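Local coordinates for Bcl-2-like protein FPV039 (PDB 5TZP) that inhibits apoptosis of the infected host cell by sequestering and inactivating several proapoptotic Bcl-2 proteins, BAX and BAK1 among them, at residues D13-I23 with R131-W140. Residues are numbered along the deposited sequence; the frame is centred on the assembly and turned at random.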
loop_
_atom_site.group_PDB
_atom_site.type_symbol
_atom_site.label_atom_id
_atom_site.label_comp_id
_atom_site.label_asym_id
_atom_site.label_seq_id
_atom_site.Cartn_x
_atom_site.Cartn_y
_atom_site.Cartn_z
ATOM N N ASP A 13 -4.167 -12.654 14.186
ATOM C CA ASP A 13 -3.559 -13.964 14.157
ATOM C C ASP A 13 -2.299 -13.919 13.282
ATOM O O ASP A 13 -1.754 -12.840 12.997
ATOM C CB ASP A 13 -4.605 -14.956 13.708
ATOM C CG ASP A 13 -5.103 -14.695 12.296
ATOM O OD1 ASP A 13 -4.682 -13.692 11.639
ATOM O OD2 ASP A 13 -5.905 -15.536 11.818
ATOM N N GLU A 14 -1.791 -15.096 12.900
ATOM C CA GLU A 14 -0.563 -15.168 12.144
ATOM C C GLU A 14 -0.725 -14.480 10.803
ATOM O O GLU A 14 0.171 -13.799 10.340
ATOM C CB GLU A 14 -0.133 -16.624 11.947
ATOM C CG GLU A 14 1.293 -16.712 11.472
ATOM C CD GLU A 14 1.784 -18.133 11.376
ATOM O OE1 GLU A 14 1.084 -18.998 11.936
ATOM O OE2 GLU A 14 2.856 -18.358 10.751
ATOM N N THR A 15 -1.855 -14.690 10.160
ATOM C CA THR A 15 -2.096 -14.074 8.869
ATOM C C THR A 15 -2.047 -12.553 8.987
ATOM O O THR A 15 -1.459 -11.861 8.158
ATOM C CB THR A 15 -3.428 -14.558 8.292
ATOM O OG1 THR A 15 -3.398 -15.994 8.209
ATOM C CG2 THR A 15 -3.640 -13.925 6.904
ATOM N N TYR A 16 -2.715 -12.016 10.021
ATOM C CA TYR A 16 -2.673 -10.590 10.267
ATOM C C TYR A 16 -1.257 -10.077 10.366
ATOM O O TYR A 16 -0.919 -9.059 9.751
ATOM C CB TYR A 16 -3.506 -10.232 11.518
ATOM C CG TYR A 16 -3.435 -8.793 11.936
ATOM C CD1 TYR A 16 -4.361 -7.885 11.517
ATOM C CD2 TYR A 16 -2.405 -8.364 12.828
ATOM C CE1 TYR A 16 -4.223 -6.550 11.877
ATOM C CE2 TYR A 16 -2.335 -7.081 13.272
ATOM C CZ TYR A 16 -3.229 -6.184 12.790
ATOM O OH TYR A 16 -3.158 -4.866 13.262
ATOM N N TYR A 17 -0.386 -10.746 11.148
ATOM C CA TYR A 17 0.989 -10.269 11.287
ATOM C C TYR A 17 1.807 -10.472 10.052
ATOM O O TYR A 17 2.659 -9.655 9.775
ATOM C CB TYR A 17 1.642 -10.875 12.528
ATOM C CG TYR A 17 1.072 -10.132 13.762
ATOM C CD1 TYR A 17 1.361 -8.777 14.026
ATOM C CD2 TYR A 17 0.171 -10.761 14.585
ATOM C CE1 TYR A 17 0.785 -8.128 15.124
ATOM C CE2 TYR A 17 -0.400 -10.099 15.717
ATOM C CZ TYR A 17 -0.069 -8.796 15.951
ATOM O OH TYR A 17 -0.666 -8.186 17.072
ATOM N N ILE A 18 1.535 -11.519 9.269
ATOM C CA ILE A 18 2.244 -11.674 7.986
ATOM C C ILE A 18 1.957 -10.482 7.069
ATOM O O ILE A 18 2.855 -9.891 6.438
ATOM C CB ILE A 18 1.846 -12.989 7.323
ATOM C CG1 ILE A 18 2.465 -14.196 8.079
ATOM C CG2 ILE A 18 2.271 -12.972 5.877
ATOM C CD1 ILE A 18 1.854 -15.500 7.757
ATOM N N ALA A 19 0.693 -10.044 7.047
ATOM C CA ALA A 19 0.352 -8.845 6.265
ATOM C C ALA A 19 0.962 -7.580 6.859
ATOM O O ALA A 19 1.620 -6.789 6.173
ATOM C CB ALA A 19 -1.162 -8.704 6.162
ATOM N N LEU A 20 0.692 -7.345 8.147
ATOM C CA LEU A 20 1.111 -6.100 8.792
ATOM C C LEU A 20 2.611 -5.922 8.739
ATOM O O LEU A 20 3.093 -4.850 8.473
ATOM C CB LEU A 20 0.605 -6.079 10.231
ATOM C CG LEU A 20 1.072 -4.852 11.040
ATOM C CD1 LEU A 20 0.465 -3.598 10.448
ATOM C CD2 LEU A 20 0.707 -4.987 12.490
ATOM N N ASN A 21 3.370 -6.970 9.069
ATOM C CA ASN A 21 4.825 -6.815 9.184
ATOM C C ASN A 21 5.463 -6.421 7.850
ATOM O O ASN A 21 6.400 -5.650 7.822
ATOM C CB ASN A 21 5.414 -8.118 9.722
ATOM C CG ASN A 21 6.860 -8.021 10.028
ATOM O OD1 ASN A 21 7.651 -8.586 9.299
ATOM N ND2 ASN A 21 7.228 -7.304 11.089
ATOM N N MET A 22 4.960 -6.953 6.728
ATOM C CA MET A 22 5.459 -6.566 5.416
ATOM C C MET A 22 5.147 -5.119 5.112
ATOM O O MET A 22 6.021 -4.341 4.730
ATOM C CB MET A 22 4.785 -7.467 4.405
ATOM C CG MET A 22 5.241 -7.205 2.996
ATOM S SD MET A 22 6.921 -7.769 2.633
ATOM C CE MET A 22 6.671 -9.467 2.179
ATOM N N ILE A 23 3.892 -4.725 5.290
ATOM C CA ILE A 23 3.468 -3.369 4.963
ATOM C C ILE A 23 4.202 -2.343 5.825
ATOM O O ILE A 23 4.729 -1.331 5.327
ATOM C CB ILE A 23 1.954 -3.265 5.155
ATOM C CG1 ILE A 23 1.212 -4.141 4.144
ATOM C CG2 ILE A 23 1.529 -1.782 5.031
ATOM C CD1 ILE A 23 -0.219 -4.434 4.461
ATOM N N ARG A 131 -9.359 -12.184 3.344
ATOM C CA ARG A 131 -8.422 -13.079 4.051
ATOM C C ARG A 131 -8.218 -14.396 3.327
ATOM O O ARG A 131 -7.071 -14.843 3.149
ATOM C CB ARG A 131 -8.866 -13.267 5.508
ATOM C CG ARG A 131 -8.044 -14.233 6.321
ATOM C CD ARG A 131 -8.618 -14.512 7.731
ATOM N NE ARG A 131 -8.732 -13.323 8.542
ATOM C CZ ARG A 131 -7.785 -12.851 9.361
ATOM N NH1 ARG A 131 -6.604 -13.475 9.523
ATOM N NH2 ARG A 131 -8.046 -11.749 10.047
ATOM N N SER A 132 -9.275 -15.040 2.824
ATOM C CA SER A 132 -9.111 -16.305 2.115
ATOM C C SER A 132 -8.350 -16.130 0.814
ATOM O O SER A 132 -7.484 -16.947 0.453
ATOM C CB SER A 132 -10.507 -16.880 1.864
ATOM O OG SER A 132 -10.927 -17.397 3.086
ATOM N N TRP A 133 -8.608 -15.017 0.101
ATOM C CA TRP A 133 -7.836 -14.694 -1.109
ATOM C C TRP A 133 -6.356 -14.581 -0.801
ATOM O O TRP A 133 -5.522 -15.162 -1.497
ATOM C CB TRP A 133 -8.373 -13.395 -1.773
ATOM C CG TRP A 133 -7.678 -12.978 -3.001
ATOM C CD1 TRP A 133 -8.029 -13.277 -4.242
ATOM C CD2 TRP A 133 -6.501 -12.160 -3.091
ATOM N NE1 TRP A 133 -7.169 -12.691 -5.148
ATOM C CE2 TRP A 133 -6.206 -11.999 -4.467
ATOM C CE3 TRP A 133 -5.714 -11.506 -2.153
ATOM C CZ2 TRP A 133 -5.097 -11.261 -4.907
ATOM C CZ3 TRP A 133 -4.633 -10.744 -2.602
ATOM C CH2 TRP A 133 -4.341 -10.620 -3.944
ATOM N N PHE A 134 -6.012 -13.864 0.260
ATOM C CA PHE A 134 -4.611 -13.650 0.632
ATOM C C PHE A 134 -3.912 -14.934 0.999
ATOM O O PHE A 134 -2.799 -15.200 0.510
ATOM C CB PHE A 134 -4.565 -12.605 1.735
ATOM C CG PHE A 134 -3.183 -12.206 2.185
ATOM C CD1 PHE A 134 -2.293 -11.573 1.324
ATOM C CD2 PHE A 134 -2.759 -12.463 3.450
ATOM C CE1 PHE A 134 -1.036 -11.107 1.838
ATOM C CE2 PHE A 134 -1.509 -12.050 3.912
ATOM C CZ PHE A 134 -0.667 -11.385 3.100
ATOM N N ILE A 135 -4.560 -15.770 1.802
ATOM C CA ILE A 135 -3.965 -17.057 2.140
ATOM C C ILE A 135 -3.783 -17.890 0.887
ATOM O O ILE A 135 -2.746 -18.563 0.684
ATOM C CB ILE A 135 -4.864 -17.773 3.181
ATOM C CG1 ILE A 135 -4.861 -16.976 4.485
ATOM C CG2 ILE A 135 -4.418 -19.228 3.363
ATOM C CD1 ILE A 135 -5.972 -17.407 5.439
ATOM N N ASP A 136 -4.750 -17.856 -0.005
ATOM C CA ASP A 136 -4.689 -18.674 -1.218
ATOM C C ASP A 136 -3.626 -18.217 -2.209
ATOM O O ASP A 136 -3.164 -19.004 -3.051
ATOM C CB ASP A 136 -6.088 -18.726 -1.836
ATOM C CG ASP A 136 -6.124 -19.572 -3.032
ATOM O OD1 ASP A 136 -6.002 -20.810 -2.836
ATOM O OD2 ASP A 136 -6.155 -18.963 -4.124
ATOM N N GLN A 137 -3.233 -16.952 -2.142
ATOM C CA GLN A 137 -2.112 -16.389 -2.843
ATOM C C GLN A 137 -0.785 -16.845 -2.263
ATOM O O GLN A 137 0.274 -16.433 -2.727
ATOM C CB GLN A 137 -2.164 -14.875 -2.824
ATOM C CG GLN A 137 -3.260 -14.257 -3.756
ATOM C CD GLN A 137 -3.014 -14.596 -5.185
ATOM O OE1 GLN A 137 -1.965 -14.247 -5.720
ATOM N NE2 GLN A 137 -3.976 -15.223 -5.836
ATOM N N ASP A 138 -0.822 -17.696 -1.236
ATOM C CA ASP A 138 0.373 -17.990 -0.399
ATOM C C ASP A 138 0.960 -16.694 0.161
ATOM O O ASP A 138 2.149 -16.415 0.068
ATOM C CB ASP A 138 1.429 -18.849 -1.135
ATOM C CG ASP A 138 2.567 -19.295 -0.265
ATOM O OD1 ASP A 138 2.409 -19.402 1.003
ATOM O OD2 ASP A 138 3.658 -19.472 -0.883
ATOM N N TYR A 139 0.055 -15.885 0.731
ATOM C CA TYR A 139 0.395 -14.629 1.377
ATOM C C TYR A 139 1.053 -13.741 0.330
ATOM O O TYR A 139 0.513 -13.515 -0.763
ATOM C CB TYR A 139 1.219 -14.898 2.654
ATOM C CG TYR A 139 0.605 -15.925 3.540
ATOM C CD1 TYR A 139 -0.423 -15.599 4.414
ATOM C CD2 TYR A 139 0.921 -17.232 3.397
ATOM C CE1 TYR A 139 -0.993 -16.572 5.238
ATOM C CE2 TYR A 139 0.333 -18.199 4.192
ATOM C CZ TYR A 139 -0.634 -17.841 5.084
ATOM O OH TYR A 139 -1.152 -18.879 5.865
ATOM N N TRP A 140 2.237 -13.206 0.595
ATOM C CA TRP A 140 2.893 -12.258 -0.307
ATOM C C TRP A 140 3.495 -12.954 -1.524
ATOM O O TRP A 140 3.820 -12.258 -2.477
ATOM C CB TRP A 140 3.949 -11.406 0.422
ATOM C CG TRP A 140 3.360 -10.584 1.514
ATOM C CD1 TRP A 140 3.328 -10.925 2.824
ATOM C CD2 TRP A 140 2.712 -9.351 1.333
ATOM N NE1 TRP A 140 2.673 -9.886 3.502
ATOM C CE2 TRP A 140 2.282 -8.936 2.604
ATOM C CE3 TRP A 140 2.457 -8.539 0.228
ATOM C CZ2 TRP A 140 1.617 -7.699 2.795
ATOM C CZ3 TRP A 140 1.851 -7.327 0.409
ATOM C CH2 TRP A 140 1.377 -6.939 1.684
HETATM O O HOH W 1 -6.177 -16.440 9.045
#
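Carboxylate oxygen OD1 of D13 is gripped by two donors, one from each segment. The backbone N of Y16 meets it at 3.0 Å, the N-cap bond of helix 14-32, while NH1 of R131 reaches D13 OD1 at 2.9 Å in a salt bridge. The second bond is the more bent (140°): it arrives on the syn side, with the guanidinium turned 75° from the carboxylate plane. A water links the same R131 NH1 to T15 OG1, so the cap and the first helical turn are both tied to the arginine. The other branch of T15, CG2, meets the edge of the F134 ring, and one turn on, I18 CD1 lies over one face of Y139. In the helical bundle of the Bcl-2 fold this contact joins the first helix to the end of helix 115-136, where a Schellman motif at D138 ends the helix and the chain turns back toward helix 14-32. The W140 indole lies between M22 and F134, on opposite faces. Its NE1 donates to I18 O at 2.9 Å, from above the carbonyl plane, giving a buried indole N-H its acceptor. M22 starts out extended (chi1 -178°), then bends at chi2 and chi3 to fold over the indole: CG sits 3.6 Å from the centroid of the six-membered ring. SD stands farther off, 4.6 Å from the centroid of the five-membered ring in a Met-aromatic contact, and the methyl CE comes to 3.6 Å from W140 CG. I23 CG1 meets W140 CH2 at 3.7 Å.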